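Local coordinates for racemase, putative (Roseobacter denitrificans, PDB 3TCS), which binds magnesium and is probably a hydro-lyase or racemase of the mandelate racemase and muconate lactonizing enzyme family, at residues L25-V36 with W377-I388. Numbering follows the deposited sequence.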
loop_
_atom_site.group_PDB
_atom_site.type_symbol
_atom_site.label_atom_id
_atom_site.label_comp_id
_atom_site.label_asym_id
_atom_site.label_seq_id
_atom_site.Cartn_x
_atom_site.Cartn_y
_atom_site.Cartn_z
ATOM N N LEU B 25 13.200 23.233 3.372
ATOM C CA LEU B 25 13.984 22.154 3.956
ATOM C C LEU B 25 15.358 22.010 3.330
ATOM O O LEU B 25 15.513 21.968 2.108
ATOM C CB LEU B 25 13.233 20.823 3.871
ATOM C CG LEU B 25 12.075 20.656 4.858
ATOM C CD1 LEU B 25 11.592 19.215 4.829
ATOM C CD2 LEU B 25 12.529 21.029 6.263
ATOM N N LYS B 26 16.354 21.937 4.200
ATOM C CA LYS B 26 17.742 21.800 3.803
ATOM C C LYS B 26 18.182 20.354 3.986
ATOM O O LYS B 26 18.944 19.818 3.181
ATOM C CB LYS B 26 18.594 22.729 4.672
ATOM C CG LYS B 26 20.088 22.641 4.483
ATOM C CD LYS B 26 20.775 23.567 5.477
ATOM C CE LYS B 26 22.288 23.556 5.332
ATOM N NZ LYS B 26 22.917 24.483 6.325
ATOM N N ALA B 27 17.681 19.714 5.039
ATOM C CA ALA B 27 18.057 18.338 5.324
ATOM C C ALA B 27 16.995 17.532 6.061
ATOM O O ALA B 27 16.156 18.081 6.779
ATOM C CB ALA B 27 19.340 18.324 6.135
ATOM N N ILE B 28 17.059 16.220 5.866
ATOM C CA ILE B 28 16.167 15.271 6.520
ATOM C C ILE B 28 17.054 14.119 6.965
ATOM O O ILE B 28 17.724 13.489 6.142
ATOM C CB ILE B 28 15.087 14.728 5.568
ATOM C CG1 ILE B 28 14.219 15.877 5.057
ATOM C CG2 ILE B 28 14.212 13.713 6.308
ATOM C CD1 ILE B 28 13.250 15.475 3.974
ATOM N N GLU B 29 17.074 13.869 8.270
ATOM C CA GLU B 29 17.884 12.802 8.852
ATOM C C GLU B 29 17.008 11.817 9.608
ATOM O O GLU B 29 15.991 12.203 10.173
ATOM C CB GLU B 29 18.883 13.387 9.844
ATOM C CG GLU B 29 19.862 14.377 9.252
ATOM C CD GLU B 29 20.491 15.250 10.314
ATOM O OE1 GLU B 29 19.816 16.186 10.788
ATOM O OE2 GLU B 29 21.655 14.990 10.685
ATOM N N THR B 30 17.410 10.552 9.624
ATOM C CA THR B 30 16.669 9.535 10.361
ATOM C C THR B 30 17.631 8.799 11.292
ATOM O O THR B 30 18.807 8.623 10.977
ATOM C CB THR B 30 15.986 8.509 9.423
ATOM O OG1 THR B 30 16.938 8.008 8.482
ATOM C CG2 THR B 30 14.827 9.150 8.673
ATOM N N PHE B 31 17.110 8.396 12.444
ATOM C CA PHE B 31 17.858 7.676 13.473
ATOM C C PHE B 31 16.908 6.531 13.791
ATOM O O PHE B 31 15.847 6.748 14.374
ATOM C CB PHE B 31 18.043 8.588 14.684
ATOM C CG PHE B 31 18.656 9.918 14.344
ATOM C CD1 PHE B 31 20.022 10.133 14.508
ATOM C CD2 PHE B 31 17.871 10.948 13.834
ATOM C CE1 PHE B 31 20.597 11.354 14.170
ATOM C CE2 PHE B 31 18.432 12.171 13.492
ATOM C CZ PHE B 31 19.801 12.378 13.659
ATOM N N THR B 32 17.286 5.310 13.428
ATOM C CA THR B 32 16.363 4.199 13.601
ATOM C C THR B 32 16.949 2.851 13.997
ATOM O O THR B 32 18.161 2.630 13.930
ATOM C CB THR B 32 15.628 3.973 12.257
ATOM O OG1 THR B 32 14.517 3.088 12.426
ATOM C CG2 THR B 32 16.593 3.350 11.251
ATOM N N ASN B 33 16.065 1.967 14.452
ATOM C CA ASN B 33 16.434 0.579 14.699
ATOM C C ASN B 33 15.273 -0.150 14.023
ATOM O O ASN B 33 14.480 0.494 13.337
ATOM C CB ASN B 33 16.626 0.203 16.188
ATOM C CG ASN B 33 15.397 0.411 17.051
ATOM O OD1 ASN B 33 14.260 0.427 16.580
ATOM N ND2 ASN B 33 15.634 0.539 18.355
ATOM N N ASP B 34 15.162 -1.462 14.173
ATOM C CA ASP B 34 14.089 -2.178 13.489
ATOM C C ASP B 34 12.665 -1.870 13.957
ATOM O O ASP B 34 11.715 -2.039 13.198
ATOM C CB ASP B 34 14.338 -3.684 13.576
ATOM C CG ASP B 34 15.552 -4.122 12.775
ATOM O OD1 ASP B 34 16.296 -3.245 12.279
ATOM O OD2 ASP B 34 15.764 -5.347 12.643
ATOM N N ALA B 35 12.519 -1.408 15.195
ATOM C CA ALA B 35 11.198 -1.127 15.754
ATOM C C ALA B 35 10.704 0.314 15.630
ATOM O O ALA B 35 9.512 0.550 15.426
ATOM C CB ALA B 35 11.171 -1.551 17.214
ATOM N N VAL B 36 11.604 1.281 15.759
ATOM C CA VAL B 36 11.191 2.677 15.674
ATOM C C VAL B 36 12.298 3.561 15.117
ATOM O O VAL B 36 13.490 3.289 15.323
ATOM C CB VAL B 36 10.771 3.208 17.066
ATOM C CG1 VAL B 36 11.967 3.224 17.991
ATOM C CG2 VAL B 36 10.169 4.603 16.943
ATOM N N TRP B 377 19.767 6.564 23.248
ATOM C CA TRP B 377 19.083 5.782 22.228
ATOM C C TRP B 377 19.617 6.201 20.861
ATOM O O TRP B 377 19.927 5.357 20.020
ATOM C CB TRP B 377 17.566 6.013 22.279
ATOM C CG TRP B 377 16.809 5.086 21.369
ATOM C CD1 TRP B 377 16.256 3.886 21.699
ATOM C CD2 TRP B 377 16.557 5.274 19.973
ATOM N NE1 TRP B 377 15.671 3.313 20.595
ATOM C CE2 TRP B 377 15.841 4.145 19.521
ATOM C CE3 TRP B 377 16.868 6.290 19.056
ATOM C CZ2 TRP B 377 15.429 3.999 18.190
ATOM C CZ3 TRP B 377 16.458 6.144 17.728
ATOM C CH2 TRP B 377 15.745 5.008 17.312
ATOM N N LEU B 378 19.725 7.509 20.639
ATOM C CA LEU B 378 20.235 8.015 19.366
ATOM C C LEU B 378 21.642 7.491 19.068
ATOM O O LEU B 378 21.959 7.150 17.928
ATOM C CB LEU B 378 20.246 9.547 19.368
ATOM C CG LEU B 378 18.858 10.202 19.380
ATOM C CD1 LEU B 378 18.992 11.705 19.535
ATOM C CD2 LEU B 378 18.126 9.872 18.094
ATOM N N ALA B 379 22.483 7.426 20.095
ATOM C CA ALA B 379 23.852 6.945 19.919
ATOM C C ALA B 379 23.893 5.535 19.336
ATOM O O ALA B 379 24.790 5.210 18.554
ATOM C CB ALA B 379 24.604 6.983 21.259
ATOM N N ARG B 380 22.923 4.702 19.710
ATOM C CA ARG B 380 22.869 3.325 19.224
ATOM C C ARG B 380 22.109 3.141 17.916
ATOM O O ARG B 380 22.078 2.039 17.376
ATOM C CB ARG B 380 22.223 2.411 20.267
ATOM C CG ARG B 380 22.864 2.445 21.633
ATOM C CD ARG B 380 22.328 1.318 22.507
ATOM N NE ARG B 380 22.889 1.392 23.852
ATOM C CZ ARG B 380 22.834 0.412 24.751
ATOM N NH1 ARG B 380 22.242 -0.737 24.452
ATOM N NH2 ARG B 380 23.374 0.585 25.953
ATOM N N SER B 381 21.513 4.208 17.401
ATOM C CA SER B 381 20.714 4.118 16.178
ATOM C C SER B 381 21.465 4.071 14.851
ATOM O O SER B 381 22.659 4.361 14.770
ATOM C CB SER B 381 19.742 5.294 16.117
ATOM O OG SER B 381 20.444 6.489 15.803
ATOM N N GLN B 382 20.733 3.700 13.806
ATOM C CA GLN B 382 21.278 3.664 12.461
ATOM C C GLN B 382 20.933 5.019 11.861
ATOM O O GLN B 382 19.757 5.390 11.742
ATOM C CB GLN B 382 20.641 2.554 11.632
ATOM C CG GLN B 382 21.295 2.406 10.272
ATOM C CD GLN B 382 20.668 1.313 9.441
ATOM O OE1 GLN B 382 20.527 0.173 9.895
ATOM N NE2 GLN B 382 20.288 1.649 8.213
ATOM N N TYR B 383 21.968 5.756 11.486
ATOM C CA TYR B 383 21.816 7.097 10.942
ATOM C C TYR B 383 21.829 7.156 9.419
ATOM O O TYR B 383 22.568 6.425 8.772
ATOM C CB TYR B 383 22.953 7.971 11.477
ATOM C CG TYR B 383 22.993 9.382 10.941
ATOM C CD1 TYR B 383 22.113 10.358 11.415
ATOM C CD2 TYR B 383 23.941 9.761 9.990
ATOM C CE1 TYR B 383 22.189 11.676 10.960
ATOM C CE2 TYR B 383 24.023 11.074 9.528
ATOM C CZ TYR B 383 23.148 12.025 10.018
ATOM O OH TYR B 383 23.243 13.331 9.583
ATOM N N GLN B 384 21.007 8.033 8.856
ATOM C CA GLN B 384 20.976 8.237 7.408
ATOM C C GLN B 384 20.497 9.656 7.156
ATOM O O GLN B 384 19.586 10.139 7.826
ATOM C CB GLN B 384 20.043 7.243 6.705
ATOM C CG GLN B 384 20.136 7.353 5.180
ATOM C CD GLN B 384 19.387 6.261 4.445
ATOM O OE1 GLN B 384 18.944 5.279 5.043
ATOM N NE2 GLN B 384 19.254 6.422 3.131
ATOM N N SER B 385 21.116 10.345 6.208
ATOM C CA SER B 385 20.701 11.710 5.932
ATOM C C SER B 385 20.581 12.003 4.448
ATOM O O SER B 385 21.214 11.357 3.613
ATOM C CB SER B 385 21.688 12.698 6.557
ATOM O OG SER B 385 22.948 12.597 5.925
ATOM N N SER B 386 19.746 12.983 4.139
ATOM C CA SER B 386 19.527 13.439 2.776
ATOM C C SER B 386 19.539 14.954 2.867
ATOM O O SER B 386 18.858 15.523 3.713
ATOM C CB SER B 386 18.169 12.968 2.254
ATOM O OG SER B 386 18.159 11.569 2.044
ATOM N N GLU B 387 20.314 15.608 2.012
ATOM C CA GLU B 387 20.370 17.063 2.038
ATOM C C GLU B 387 20.606 17.643 0.654
ATOM O O GLU B 387 20.966 16.924 -0.274
ATOM C CB GLU B 387 21.471 17.527 2.995
ATOM C CG GLU B 387 22.863 17.073 2.617
ATOM C CD GLU B 387 23.877 17.374 3.708
ATOM O OE1 GLU B 387 23.986 18.552 4.111
ATOM O OE2 GLU B 387 24.562 16.430 4.163
ATOM N N ILE B 388 20.385 18.946 0.516
ATOM C CA ILE B 388 20.585 19.622 -0.759
ATOM C C ILE B 388 21.706 20.650 -0.672
ATOM O O ILE B 388 22.331 20.751 0.408
ATOM C CB ILE B 388 19.287 20.318 -1.234
ATOM C CG1 ILE B 388 18.624 21.066 -0.074
ATOM C CG2 ILE B 388 18.334 19.286 -1.806
ATOM C CD1 ILE B 388 19.435 22.220 0.481
ATOM O OXT ILE B 388 21.951 21.341 -1.686
HETATM O O HOH W 1 18.145 5.889 9.473
HETATM O O HOH W 2 14.320 0.745 21.006
#
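Two antiparallel strands, 25-32 and 382-387, pair in register, the chain's last strand edging the sheet of the N-terminal capping domain, away from the magnesium sites of the barrel. I28, T30 and T32 form hydrogen-bonded pairs with S386, Q384 and Q382, and a longer bond, I388 N to K26 O at 3.2 Å, carries the ladder to the C-terminus. On the face bearing E29 and F31, the Y383 hydroxyl donates to the anti lone pair of E29 OE2 at 2.5 Å, the carboxylate turned 81° from the ring; R40 salt-bridges OE1. With its CG anti to the backbone N (chi1 176°), Y383 lays its ring alongside F31 at an oblique 50°, Y383 CD1 3.3 Å from F31 CE1. L378 CD2 meets F31 CB, while F31 O lies at the edge of the W377 indole, 3.4 Å from CH2. N33 OD1 takes the backbone N of A35, an Asx turn, and more squarely that of V36; ND2 shares a water with W377 NE1. A leucine at N33 would probably leave both backbone amides without their acceptor and free the turn to shift against the indole. On the other face, T30 and S386 hydrogen-bond H66 of helix 58-73, which packs on I28, T30 and T32; strand 37-43 flanks 25-32, leaving 382-387 one edge of the four-stranded sheet within the chain, 48-52 the other.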